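PDB 5LK6: Alpha/beta hydrolase fold-3 domain protein from Sulfolobus islandicus, which probably hydrolyses carboxylic esters as a thermostable lipase-like carboxylesterase of the alpha/beta hydrolase fold. Local coordinates for residues G44-I49 / N59-L64; G85-Y90 / S107-L112; I174-A179 / G275-F280; S120-S125 / G154-V159; V160-K165 / S231-A236. One frame throughout, in Å; residues are numbered along the deposited sequence.

Contact 1 of 5, residues G44-I49 / N59-L64; sequences GKVEDI and NARVYL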
# COMPACT_ATOMS: atom_id res chain seq x y z
N GLY A 44 -18.38 -17.33 1.47
CA GLY A 44 -19.47 -18.13 0.93
C GLY A 44 -19.19 -19.63 0.87
O GLY A 44 -18.64 -20.26 1.81
N LYS A 45 -19.59 -20.21 -0.25
CA LYS A 45 -19.38 -21.63 -0.53
C LYS A 45 -17.91 -21.85 -0.93
O LYS A 45 -17.37 -21.15 -1.80
CB LYS A 45 -20.31 -22.03 -1.68
CG LYS A 45 -20.52 -23.53 -2.02
CD LYS A 45 -21.03 -23.64 -3.48
CE LYS A 45 -22.04 -24.76 -3.71
NZ LYS A 45 -21.35 -26.02 -4.07
N VAL A 46 -17.28 -22.83 -0.28
CA VAL A 46 -15.95 -23.31 -0.63
C VAL A 46 -16.08 -24.74 -1.21
O VAL A 46 -16.55 -25.62 -0.50
CB VAL A 46 -15.07 -23.34 0.62
CG1 VAL A 46 -13.68 -23.85 0.28
CG2 VAL A 46 -14.98 -21.96 1.29
N GLU A 47 -15.69 -24.99 -2.47
CA GLU A 47 -15.63 -26.39 -3.00
C GLU A 47 -14.24 -26.69 -3.52
O GLU A 47 -13.50 -25.79 -3.89
CB GLU A 47 -16.69 -26.71 -4.07
CG GLU A 47 -16.89 -25.62 -5.12
CD GLU A 47 -17.68 -26.06 -6.34
OE1 GLU A 47 -18.15 -27.21 -6.28
OE2 GLU A 47 -17.81 -25.27 -7.34
N ASP A 48 -13.88 -27.96 -3.51
CA ASP A 48 -12.69 -28.43 -4.19
C ASP A 48 -13.08 -28.91 -5.57
O ASP A 48 -14.11 -29.47 -5.72
CB ASP A 48 -12.01 -29.51 -3.39
CG ASP A 48 -11.41 -28.98 -2.08
OD1 ASP A 48 -10.75 -27.91 -2.10
OD2 ASP A 48 -11.54 -29.64 -1.01
N ILE A 49 -12.28 -28.62 -6.58
CA ILE A 49 -12.53 -29.10 -7.92
C ILE A 49 -11.28 -29.77 -8.54
O ILE A 49 -10.23 -29.91 -7.85
CB ILE A 49 -13.12 -27.98 -8.81
CG1 ILE A 49 -12.10 -26.91 -9.17
CG2 ILE A 49 -14.29 -27.36 -8.12
CD1 ILE A 49 -12.56 -25.99 -10.27
N ASN A 59 -5.84 -30.12 -8.85
CA ASN A 59 -6.72 -29.67 -7.79
C ASN A 59 -6.68 -28.17 -7.60
O ASN A 59 -5.64 -27.55 -7.71
CB ASN A 59 -6.38 -30.32 -6.50
CG ASN A 59 -6.63 -31.79 -6.54
OD1 ASN A 59 -7.28 -32.32 -7.45
ND2 ASN A 59 -6.10 -32.46 -5.57
N ALA A 60 -7.86 -27.60 -7.36
CA ALA A 60 -8.02 -26.21 -7.05
C ALA A 60 -9.08 -26.14 -6.00
O ALA A 60 -9.91 -27.01 -5.90
CB ALA A 60 -8.48 -25.47 -8.27
N ARG A 61 -9.02 -25.11 -5.17
CA ARG A 61 -10.09 -24.84 -4.23
C ARG A 61 -10.72 -23.48 -4.59
O ARG A 61 -10.03 -22.50 -4.78
CB ARG A 61 -9.56 -24.87 -2.82
CG ARG A 61 -10.57 -24.37 -1.80
CD ARG A 61 -10.12 -24.71 -0.41
NE ARG A 61 -10.03 -26.15 -0.25
CZ ARG A 61 -9.54 -26.77 0.82
NH1 ARG A 61 -9.05 -26.08 1.90
NH2 ARG A 61 -9.52 -28.10 0.82
N VAL A 62 -12.05 -23.48 -4.69
CA VAL A 62 -12.84 -22.31 -5.09
C VAL A 62 -13.51 -21.70 -3.87
O VAL A 62 -14.21 -22.36 -3.12
CB VAL A 62 -13.89 -22.68 -6.12
CG1 VAL A 62 -14.46 -21.43 -6.75
CG2 VAL A 62 -13.27 -23.59 -7.19
N TYR A 63 -13.21 -20.43 -3.65
CA TYR A 63 -13.83 -19.66 -2.57
C TYR A 63 -14.76 -18.61 -3.22
O TYR A 63 -14.33 -17.84 -4.13
CB TYR A 63 -12.77 -18.94 -1.76
CG TYR A 63 -11.68 -19.79 -1.20
CD1 TYR A 63 -10.58 -20.18 -1.98
CD2 TYR A 63 -11.69 -20.16 0.11
CE1 TYR A 63 -9.53 -20.94 -1.44
CE2 TYR A 63 -10.68 -20.93 0.66
CZ TYR A 63 -9.59 -21.31 -0.11
OH TYR A 63 -8.60 -22.06 0.50
N LEU A 64 -16.02 -18.61 -2.79
CA LEU A 64 -16.93 -17.52 -3.20
C LEU A 64 -17.06 -16.60 -2.02
O LEU A 64 -16.92 -17.02 -0.87
CB LEU A 64 -18.31 -18.03 -3.59
CG LEU A 64 -18.50 -19.11 -4.65
CD1 LEU A 64 -19.99 -19.44 -4.64
CD2 LEU A 64 -18.06 -18.76 -6.08
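Strands 46-49 and 59-63 run antiparallel, their axes 4.7 Å apart at closest approach, with Glu47 and Val62 as a hydrogen-bonded pair (Val62 N to Glu47 O 2.8 Å) and Asp48 and Arg61 as a non-hydrogen-bonded pair next to it. The ladder goes on with Ile49 N to Ala60 O and, beyond the strand end, with Leu64 N to Lys45 O. On the face bearing Val46, Asp48, Arg61 and Tyr63, the acid and the base lie side by side and point the same way. Arg61 grips the carboxylate side-on: NE reaches Asp48 OD1 at 2.7 Å, almost straight and in the guanidinium plane, while NH2 meets the syn lone pair of Asp48 OD2 at 3.1 Å. The bend at chi3 of Arg61 (-62°) turns the guanidinium to this partner, and its CD rests on Val46 CG1 (3.7 Å). NH1 is left to Glu88 and Asp91. Val46 CG2 also touches Tyr63 CD2, and the Tyr63 hydroxyl bonds to Asp91. On the face bearing Glu47, Ile49, Ala60 and Val62, Ile49 CD1 meets Val62 CG2 at 4.0 Å, with Phe139 touching both. This is a beta hairpin, strands 46-52 and 57-63, at the edge of the central sheet of the alpha/beta hydrolase fold.

Contact 2 of 5, residues G85-Y90 / S107-L112; sequences GDVESY and SVDYRL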
# COMPACT_ATOMS: atom_id res chain seq x y z
N GLY A 85 4.21 -25.36 0.73
CA GLY A 85 2.93 -24.76 0.55
C GLY A 85 2.00 -25.65 -0.24
O GLY A 85 2.41 -26.66 -0.84
N ASP A 86 0.74 -25.26 -0.23
CA ASP A 86 -0.39 -26.00 -0.86
C ASP A 86 -1.70 -25.30 -0.51
O ASP A 86 -1.73 -24.40 0.31
CB ASP A 86 -0.44 -27.50 -0.48
CG ASP A 86 -0.48 -27.78 1.02
OD1 ASP A 86 -0.79 -26.90 1.86
OD2 ASP A 86 -0.20 -28.96 1.33
N VAL A 87 -2.76 -25.71 -1.17
CA VAL A 87 -4.10 -25.19 -0.93
C VAL A 87 -4.48 -25.18 0.55
O VAL A 87 -4.99 -24.18 1.02
CB VAL A 87 -5.10 -25.93 -1.80
CG1 VAL A 87 -6.53 -25.72 -1.35
CG2 VAL A 87 -4.96 -25.43 -3.22
N GLU A 88 -4.20 -26.24 1.28
CA GLU A 88 -4.63 -26.33 2.67
C GLU A 88 -3.90 -25.29 3.49
O GLU A 88 -4.54 -24.48 4.17
CB GLU A 88 -4.52 -27.77 3.25
CG GLU A 88 -5.66 -28.75 2.87
CD GLU A 88 -7.09 -28.48 3.56
OE1 GLU A 88 -7.43 -27.36 4.16
OE2 GLU A 88 -7.94 -29.42 3.48
N SER A 89 -2.58 -25.25 3.40
CA SER A 89 -1.77 -24.26 4.12
C SER A 89 -2.10 -22.81 3.75
O SER A 89 -1.98 -21.94 4.59
CB SER A 89 -0.27 -24.50 3.92
OG SER A 89 0.17 -24.35 2.55
N TYR A 90 -2.54 -22.56 2.51
CA TYR A 90 -2.86 -21.21 2.05
C TYR A 90 -4.31 -20.77 2.27
O TYR A 90 -4.73 -19.65 1.86
CB TYR A 90 -2.43 -21.04 0.58
CG TYR A 90 -1.00 -20.49 0.52
CD1 TYR A 90 0.08 -21.24 0.97
CD2 TYR A 90 -0.75 -19.22 0.10
CE1 TYR A 90 1.36 -20.74 0.96
CE2 TYR A 90 0.53 -18.71 0.08
CZ TYR A 90 1.57 -19.49 0.51
OH TYR A 90 2.82 -18.95 0.48
N SER A 107 -7.63 -21.01 -5.76
CA SER A 107 -6.32 -21.41 -5.27
C SER A 107 -5.88 -22.73 -5.96
O SER A 107 -6.49 -23.78 -5.76
CB SER A 107 -6.43 -21.60 -3.76
OG SER A 107 -5.21 -21.95 -3.19
N VAL A 108 -4.86 -22.66 -6.82
CA VAL A 108 -4.41 -23.81 -7.62
C VAL A 108 -3.34 -24.65 -6.88
O VAL A 108 -2.35 -24.09 -6.46
CB VAL A 108 -3.87 -23.31 -8.96
CG1 VAL A 108 -3.42 -24.46 -9.83
CG2 VAL A 108 -4.93 -22.49 -9.72
N ASP A 109 -3.56 -25.96 -6.66
CA ASP A 109 -2.52 -26.92 -6.17
C ASP A 109 -1.69 -27.40 -7.37
O ASP A 109 -1.79 -28.54 -7.81
CB ASP A 109 -3.12 -28.15 -5.41
CG ASP A 109 -2.75 -28.21 -3.93
OD1 ASP A 109 -1.67 -27.71 -3.55
OD2 ASP A 109 -3.51 -28.80 -3.11
N TYR A 110 -0.86 -26.51 -7.90
CA TYR A 110 0.06 -26.85 -8.97
C TYR A 110 1.03 -27.91 -8.44
O TYR A 110 1.25 -28.00 -7.23
CB TYR A 110 0.82 -25.59 -9.50
CG TYR A 110 1.67 -24.83 -8.47
CD1 TYR A 110 2.96 -25.26 -8.13
CD2 TYR A 110 1.17 -23.69 -7.83
CE1 TYR A 110 3.71 -24.57 -7.20
CE2 TYR A 110 1.89 -23.01 -6.88
CZ TYR A 110 3.15 -23.44 -6.57
OH TYR A 110 3.86 -22.77 -5.61
N ARG A 111 1.59 -28.69 -9.34
CA ARG A 111 2.55 -29.75 -9.00
C ARG A 111 3.89 -29.20 -8.46
O ARG A 111 4.50 -28.28 -9.06
CB ARG A 111 2.85 -30.63 -10.23
CG ARG A 111 1.79 -31.71 -10.53
CD ARG A 111 2.05 -32.38 -11.86
NE ARG A 111 1.95 -31.41 -12.97
CZ ARG A 111 2.62 -31.56 -14.11
NH1 ARG A 111 3.37 -32.64 -14.29
NH2 ARG A 111 2.54 -30.65 -15.10
N LEU A 112 4.36 -29.83 -7.35
CA LEU A 112 5.54 -29.37 -6.62
C LEU A 112 6.83 -30.18 -6.87
O LEU A 112 6.82 -31.40 -7.15
CB LEU A 112 5.25 -29.39 -5.14
CG LEU A 112 4.03 -28.58 -4.65
CD1 LEU A 112 3.57 -28.88 -3.21
CD2 LEU A 112 4.39 -27.11 -4.83
O HOH W 1 -5.65 -22.15 -0.59
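A water joins Ser107 to Val87, donating one hydrogen to Ser107 OG (2.6 Å) and the other to Val87 O (2.7 Å). The direct polar link uses the other backbone polar atom of the same valine: Val87 N gives its hydrogen to Asp109 OD1 at 3.3 Å, meeting the oxygen from above the carboxylate plane, not within it. The same carboxylate flanks the valine, with Asp109 OD2 3.5 Å from Val87 CB. Val87 CG2, lying anti to its own carbonyl carbon, is thereby directed at the strand, where it packs on Ser107 O (3.4 Å) and alongside Ser107 OG. Replacing Asp109 with alanine takes away the carboxylate, and Val87 N would probably be left without its acceptor and the valine side chain without a flank. The methyl Leu112 CD1 rests against the carbonyl oxygen of Gly85. The loop is braced from within by an Asx motif, Asp86 OD1 accepting from Ser89 N at 2.9 Å, while Asp86 OD2 pairs with Arg32. Tyr90 then takes the N-cap position of helix 91-101. The loop follows the His-Gly-Gly-Gly sequence starting at His78, which in related hormone-sensitive-lipase-like esterases supplies the oxyanion hole, so the contact joins the loop after that probable site to strand 104-108 and the residues following it.

Contact 3 of 5, residues I174-A179 / G275-F280; sequences ILIYPA and GFLSFF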
# COMPACT_ATOMS: atom_id res chain seq x y z
N ILE A 174 -1.22 -9.59 -9.79
CA ILE A 174 -0.75 -9.21 -8.50
C ILE A 174 0.43 -10.07 -8.13
O ILE A 174 0.29 -11.26 -7.90
CB ILE A 174 -1.89 -9.30 -7.49
CG1 ILE A 174 -2.97 -8.34 -7.95
CG2 ILE A 174 -1.41 -8.92 -6.08
CD1 ILE A 174 -4.15 -8.28 -7.05
N LEU A 175 1.60 -9.43 -8.07
CA LEU A 175 2.86 -10.06 -7.66
C LEU A 175 3.29 -9.66 -6.24
O LEU A 175 3.70 -8.52 -5.99
CB LEU A 175 3.92 -9.69 -8.65
CG LEU A 175 3.92 -10.29 -10.05
CD1 LEU A 175 2.60 -10.83 -10.57
CD2 LEU A 175 4.54 -9.29 -11.01
N ILE A 176 3.14 -10.59 -5.31
CA ILE A 176 3.45 -10.38 -3.89
C ILE A 176 4.84 -10.93 -3.62
O ILE A 176 5.09 -12.12 -3.75
CB ILE A 176 2.43 -11.08 -3.00
CG1 ILE A 176 1.02 -10.59 -3.36
CG2 ILE A 176 2.73 -10.82 -1.53
CD1 ILE A 176 -0.13 -11.52 -3.00
N TYR A 177 5.77 -10.04 -3.26
CA TYR A 177 7.17 -10.39 -3.13
C TYR A 177 7.64 -11.52 -4.07
O TYR A 177 8.22 -12.54 -3.64
CB TYR A 177 7.58 -10.61 -1.67
CG TYR A 177 6.53 -11.19 -0.69
CD1 TYR A 177 6.28 -12.54 -0.64
CD2 TYR A 177 5.90 -10.37 0.26
CE1 TYR A 177 5.37 -13.05 0.25
CE2 TYR A 177 4.98 -10.89 1.15
CZ TYR A 177 4.73 -12.23 1.13
OH TYR A 177 3.85 -12.77 1.99
N PRO A 178 7.47 -11.29 -5.36
CA PRO A 178 7.89 -12.28 -6.33
C PRO A 178 9.39 -12.55 -6.47
O PRO A 178 10.20 -11.69 -6.25
CB PRO A 178 7.41 -11.68 -7.66
CG PRO A 178 7.55 -10.21 -7.43
CD PRO A 178 7.05 -10.05 -6.01
N ALA A 179 9.70 -13.74 -6.94
CA ALA A 179 10.98 -14.07 -7.51
C ALA A 179 10.82 -13.87 -9.02
O ALA A 179 9.84 -14.28 -9.56
CB ALA A 179 11.36 -15.52 -7.16
N GLY A 275 7.36 -12.98 2.92
CA GLY A 275 6.33 -13.92 3.40
C GLY A 275 5.34 -13.37 4.42
O GLY A 275 4.53 -14.13 4.93
N PHE A 276 5.39 -12.07 4.71
CA PHE A 276 4.62 -11.49 5.78
C PHE A 276 3.07 -11.61 5.66
O PHE A 276 2.40 -11.60 6.67
CB PHE A 276 5.06 -10.02 6.09
CG PHE A 276 4.63 -8.97 5.08
CD1 PHE A 276 5.31 -8.79 3.89
CD2 PHE A 276 3.59 -8.10 5.37
CE1 PHE A 276 4.94 -7.84 2.98
CE2 PHE A 276 3.19 -7.13 4.45
CZ PHE A 276 3.87 -7.01 3.24
N LEU A 277 2.51 -11.73 4.45
CA LEU A 277 1.06 -11.96 4.31
C LEU A 277 0.62 -13.33 4.89
O LEU A 277 -0.49 -13.43 5.37
CB LEU A 277 0.59 -11.85 2.85
CG LEU A 277 0.35 -10.43 2.34
CD1 LEU A 277 1.67 -9.70 2.09
CD2 LEU A 277 -0.51 -10.46 1.07
N SER A 278 1.48 -14.36 4.81
CA SER A 278 1.12 -15.67 5.33
C SER A 278 0.97 -15.61 6.88
O SER A 278 0.29 -16.46 7.48
CB SER A 278 2.14 -16.74 4.89
OG SER A 278 2.20 -16.92 3.48
N PHE A 279 1.60 -14.60 7.50
CA PHE A 279 1.63 -14.47 8.96
C PHE A 279 0.99 -13.19 9.39
O PHE A 279 1.41 -12.56 10.39
CB PHE A 279 3.06 -14.59 9.45
CG PHE A 279 3.76 -15.71 8.82
CD1 PHE A 279 3.29 -16.97 8.99
CD2 PHE A 279 4.81 -15.50 7.92
CE1 PHE A 279 3.90 -18.05 8.32
CE2 PHE A 279 5.44 -16.56 7.26
CZ PHE A 279 4.98 -17.84 7.46
N PHE A 280 -0.10 -12.86 8.71
CA PHE A 280 -0.85 -11.64 9.00
C PHE A 280 -1.33 -11.48 10.45
O PHE A 280 -1.42 -10.36 10.89
CB PHE A 280 -1.99 -11.39 8.00
CG PHE A 280 -3.11 -12.41 8.04
CD1 PHE A 280 -4.14 -12.29 8.98
CD2 PHE A 280 -3.18 -13.44 7.11
CE1 PHE A 280 -5.19 -13.22 8.99
CE2 PHE A 280 -4.20 -14.36 7.12
CZ PHE A 280 -5.21 -14.26 8.07
O HOH W 2 3.49 -15.28 1.72
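The hydroxyl of Tyr177 takes the backbone N-H of Leu277, the two atoms 3.0 Å apart and the bond bent to 143°. A water at the ring edge, in its plane, links the same Tyr177 OH (2.6 Å) to Ser278 OG (2.7 Å), so the phenol oxygen reaches two successive residues of the turn. The ring itself is sandwiched. Over one face, offset toward the rim, lies Gly275 N, 3.2 Å above the plane; over the centre of the opposite face sits CG2 of the preceding residue, Ile176. Beside this, the Phe276 ring meets the tyrosine obliquely, with centroids 5.6 Å apart and planes at 49°, CD1 of Phe276 nearing CE2 of Tyr177. Leu277 CD1 fills the angle between them: it touches Tyr177 CE2 at 3.6 Å, lies over the centre of the Phe276 ring, and reaches Ile176 CG2 at 3.9 Å.

The turn that presents these groups is held by its own backbone, Ser278 N bonding to Gly275 O and Phe279 N to Phe276 O. Phe276 places its CG between the backbone N and carbonyl carbon (chi1 74°), which folds the ring back toward the tyrosine. Farther out, helix 285-302 backs Ile176 and Leu277 through Ile293, and Phe269 meets Phe276. Tyr177 also lies against Asp244 and the His274 ring, residues that probably complete a Ser-His-Asp catalytic triad. The contact thus packs the end of strand 173-176 against the turn just after the probable catalytic histidine, next to the probable active site of this alpha/beta hydrolase fold.

Contact 4 of 5, residues S120-S125 / G154-V159; sequences SAVIDS and GNLAAV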
# COMPACT_ATOMS: atom_id res chain seq x y z
N SER A 120 6.96 -27.85 -14.71
CA SER A 120 5.65 -28.44 -14.38
C SER A 120 4.72 -27.46 -13.65
O SER A 120 3.58 -27.32 -14.05
CB SER A 120 5.79 -29.71 -13.52
OG SER A 120 6.71 -30.63 -14.04
N ALA A 121 5.19 -26.79 -12.60
CA ALA A 121 4.42 -25.78 -11.91
C ALA A 121 3.88 -24.68 -12.84
O ALA A 121 2.81 -24.13 -12.57
CB ALA A 121 5.24 -25.14 -10.83
N VAL A 122 4.63 -24.35 -13.89
CA VAL A 122 4.24 -23.27 -14.79
C VAL A 122 3.11 -23.77 -15.65
O VAL A 122 2.08 -23.11 -15.79
CB VAL A 122 5.40 -22.84 -15.72
CG1 VAL A 122 4.94 -21.93 -16.86
CG2 VAL A 122 6.54 -22.18 -14.93
N ILE A 123 3.33 -24.96 -16.23
CA ILE A 123 2.33 -25.57 -17.08
C ILE A 123 0.99 -25.81 -16.36
O ILE A 123 -0.04 -25.51 -16.93
CB ILE A 123 2.84 -26.86 -17.71
CG1 ILE A 123 3.97 -26.55 -18.73
CG2 ILE A 123 1.70 -27.59 -18.42
CD1 ILE A 123 4.79 -27.78 -19.09
N ASP A 124 1.02 -26.29 -15.12
CA ASP A 124 -0.21 -26.38 -14.34
C ASP A 124 -0.88 -25.02 -14.10
O ASP A 124 -2.10 -24.88 -14.24
CB ASP A 124 0.05 -27.07 -12.99
CG ASP A 124 0.36 -28.57 -13.13
OD1 ASP A 124 0.36 -29.10 -14.26
OD2 ASP A 124 0.60 -29.22 -12.08
N SER A 125 -0.08 -24.03 -13.72
CA SER A 125 -0.60 -22.70 -13.41
C SER A 125 -1.25 -22.05 -14.66
O SER A 125 -2.31 -21.45 -14.55
CB SER A 125 0.51 -21.80 -12.85
OG SER A 125 0.92 -22.25 -11.57
N GLY A 154 4.23 -15.69 -7.12
CA GLY A 154 4.37 -14.45 -7.86
C GLY A 154 5.16 -14.64 -9.15
O GLY A 154 4.85 -14.03 -10.18
N ASN A 155 6.16 -15.50 -9.06
CA ASN A 155 6.89 -15.95 -10.24
C ASN A 155 5.95 -16.57 -11.26
O ASN A 155 5.99 -16.17 -12.45
CB ASN A 155 8.02 -16.94 -9.85
CG ASN A 155 8.81 -17.40 -11.03
OD1 ASN A 155 8.59 -18.48 -11.53
ND2 ASN A 155 9.68 -16.56 -11.52
N LEU A 156 5.13 -17.52 -10.80
CA LEU A 156 4.25 -18.30 -11.67
C LEU A 156 3.15 -17.38 -12.25
O LEU A 156 2.85 -17.42 -13.44
CB LEU A 156 3.61 -19.44 -10.91
CG LEU A 156 4.57 -20.55 -10.40
CD1 LEU A 156 3.95 -21.44 -9.30
CD2 LEU A 156 5.08 -21.40 -11.56
N ALA A 157 2.66 -16.48 -11.40
CA ALA A 157 1.74 -15.44 -11.84
C ALA A 157 2.33 -14.58 -12.95
O ALA A 157 1.64 -14.31 -13.96
CB ALA A 157 1.35 -14.56 -10.67
N ALA A 158 3.58 -14.15 -12.80
CA ALA A 158 4.15 -13.25 -13.79
C ALA A 158 4.38 -14.01 -15.08
O ALA A 158 4.15 -13.47 -16.17
CB ALA A 158 5.43 -12.61 -13.30
N VAL A 159 4.84 -15.26 -14.94
CA VAL A 159 5.11 -16.09 -16.10
C VAL A 159 3.82 -16.44 -16.83
O VAL A 159 3.75 -16.30 -18.05
CB VAL A 159 5.90 -17.33 -15.71
CG1 VAL A 159 5.98 -18.32 -16.89
CG2 VAL A 159 7.31 -16.90 -15.27
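Leu156 reaches from helix 152-163 toward Ala121, Val122 and Ser125 on helix 120-133. Its CB lies 3.9 Å from Ser125 OG, and its CG faces the same oxygen from slightly farther off. With CG anti to the carbonyl carbon (chi1 -66°), the two methyls part over the opposing helix: CD1 stays near Ser125 OG, also at 3.9 Å, whereas CD2 passes on to the first turn. There CD2 meets Ala121 O at 3.7 Å, Ala121 CB at 3.8 Å, and Val122 CG2 at 3.8 Å. One turn further along the second helix, Val159 crosses Val122 at about a right angle, their CG1 atoms 3.8 Å apart. The serine hydroxyl turns back into its own helix, Ser125 OG donating to Ala121 O at 2.8 Å, beside the backbone bond from Ser125 N to the same oxygen. With an alanine at Ser125 the hydroxyl is gone, and Ala121 O would probably lose one of its two donors, with a small gap opened beside the base of Leu156. The two helices cross at -58°, their axes 9.6 Å apart at the nearest. Tyr210 of helix 200-210 touches Ala121, Val122 and Leu156, while Leu77 meets Ser125 and Leu156, so this buried seam contacts both helix 200-210 and strand 72-77 of the central sheet.

Contact 5 of 5, residues V160-K165 / S231-A236; sequences VALLSK and SGLPPA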
# COMPACT_ATOMS: atom_id res chain seq x y z
N VAL A 160 2.80 -16.85 -16.10
CA VAL A 160 1.49 -17.04 -16.70
C VAL A 160 1.00 -15.83 -17.54
O VAL A 160 0.50 -16.02 -18.65
CB VAL A 160 0.42 -17.35 -15.65
CG1 VAL A 160 -0.95 -17.26 -16.31
CG2 VAL A 160 0.64 -18.77 -15.08
N ALA A 161 1.15 -14.62 -17.03
CA ALA A 161 0.74 -13.41 -17.73
C ALA A 161 1.48 -13.22 -19.02
O ALA A 161 0.91 -12.73 -19.99
CB ALA A 161 0.93 -12.17 -16.87
N LEU A 162 2.76 -13.51 -19.01
CA LEU A 162 3.57 -13.52 -20.21
C LEU A 162 3.07 -14.55 -21.25
O LEU A 162 2.84 -14.19 -22.40
CB LEU A 162 5.02 -13.81 -19.84
CG LEU A 162 5.85 -12.57 -19.54
CD1 LEU A 162 7.07 -12.89 -18.64
CD2 LEU A 162 6.28 -11.94 -20.87
N LEU A 163 2.94 -15.81 -20.82
CA LEU A 163 2.42 -16.89 -21.66
C LEU A 163 1.01 -16.65 -22.22
O LEU A 163 0.62 -17.27 -23.18
CB LEU A 163 2.36 -18.17 -20.81
CG LEU A 163 3.71 -18.84 -20.45
CD1 LEU A 163 3.54 -20.03 -19.52
CD2 LEU A 163 4.46 -19.22 -21.72
N SER A 164 0.25 -15.79 -21.55
CA SER A 164 -1.11 -15.44 -21.90
C SER A 164 -1.22 -14.30 -22.87
O SER A 164 -2.32 -14.06 -23.34
CB SER A 164 -1.89 -15.04 -20.65
OG SER A 164 -2.08 -16.15 -19.80
N LYS A 165 -0.12 -13.61 -23.18
CA LYS A 165 -0.16 -12.49 -24.13
C LYS A 165 -0.72 -12.94 -25.50
O LYS A 165 -0.22 -13.89 -26.06
CB LYS A 165 1.23 -11.88 -24.28
CG LYS A 165 1.25 -10.47 -24.83
CD LYS A 165 2.67 -10.00 -25.16
CE LYS A 165 2.58 -9.09 -26.39
NZ LYS A 165 3.91 -8.53 -26.76
N SER A 231 5.75 -5.72 -23.14
CA SER A 231 4.61 -4.84 -23.52
C SER A 231 3.29 -5.62 -23.60
O SER A 231 3.30 -6.85 -23.76
CB SER A 231 4.88 -4.12 -24.85
OG SER A 231 4.73 -5.07 -25.89
N GLY A 232 2.19 -4.88 -23.42
CA GLY A 232 0.81 -5.41 -23.44
C GLY A 232 0.49 -6.49 -22.45
O GLY A 232 -0.37 -7.29 -22.69
N LEU A 233 1.21 -6.54 -21.35
CA LEU A 233 0.83 -7.42 -20.27
C LEU A 233 -0.26 -6.73 -19.44
O LEU A 233 -0.43 -5.51 -19.51
CB LEU A 233 2.06 -7.68 -19.39
CG LEU A 233 3.15 -8.51 -20.03
CD1 LEU A 233 4.27 -8.67 -19.04
CD2 LEU A 233 2.65 -9.89 -20.45
N PRO A 234 -0.94 -7.48 -18.60
CA PRO A 234 -1.92 -6.86 -17.75
C PRO A 234 -1.39 -5.79 -16.77
O PRO A 234 -0.26 -5.84 -16.29
CB PRO A 234 -2.48 -8.06 -16.92
CG PRO A 234 -2.08 -9.28 -17.68
CD PRO A 234 -0.77 -8.90 -18.27
N PRO A 235 -2.25 -4.86 -16.41
CA PRO A 235 -1.80 -3.95 -15.37
C PRO A 235 -1.47 -4.70 -14.07
O PRO A 235 -2.09 -5.72 -13.77
CB PRO A 235 -2.98 -2.97 -15.22
CG PRO A 235 -3.91 -3.26 -16.34
CD PRO A 235 -3.69 -4.68 -16.71
N ALA A 236 -0.52 -4.17 -13.30
CA ALA A 236 0.09 -4.90 -12.18
C ALA A 236 0.08 -4.12 -10.87
O ALA A 236 0.28 -2.88 -10.82
CB ALA A 236 1.53 -5.23 -12.52
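Apolar packing carries the inner half of this contact, where Leu233 crosses Leu162 and Pro234 lies against Ala161. The CD2 methyl of Leu233 does most of the touching: it approaches the helix backbone at Ala161 O (3.4 Å) and Leu162 CA (3.8 Å), then Leu162 CD2 more loosely at 4.2 Å. The Leu233 CG sits anti to the carbonyl carbon (chi1 -68°), carrying the branch toward helix 152-163. Beside it the ring of Pro234 offers CD to Ala161 CB at 3.9 Å. Polar and aliphatic groups meet in the outer half. The Lys165 chain, extended apart from a bend at chi3, runs past the carbonyl of Ser231, with CD 3.5 Å from Ser231 O. Its ammonium group has its salt-bridge partner beyond the two segments, in Asp229, whose other carboxylate oxygen accepts from Ser231 OG. Within segment 160-165, Ser164 OG donates to Val160 O at 2.8 Å. Segment 160-165 is thus joined to the loop entering strand 236-241 by a leucine and a proline inside, while toward solvent one aspartate collects the lysine charge and the serine hydroxyl, probably partly neutralising the lysine.

Overall arrangement
Contacts 1, 2 and 3 all reach the one mixed sheet, and contacts 4 and 5 share helix 152-163. Contacts 1 and 2 are joined side by side in the sheet, strands 57-63 and 104-108 being neighbours, with centres 12 Å apart. Contact 2 meets contact 4 through the Arg111-Asp124 salt bridge and Tyr110, where strand 104-108 leads toward helix 120-133. Contacts 4 and 5, 12 Å apart, use successive parts of their common helix. Contact 3 touches contacts 2 and 4 and has its centre 6 Å from that of the chain. Contacts 3 and 5 alternate along the chain, so late segments return to the helix and strand after the probable nucleophile elbow.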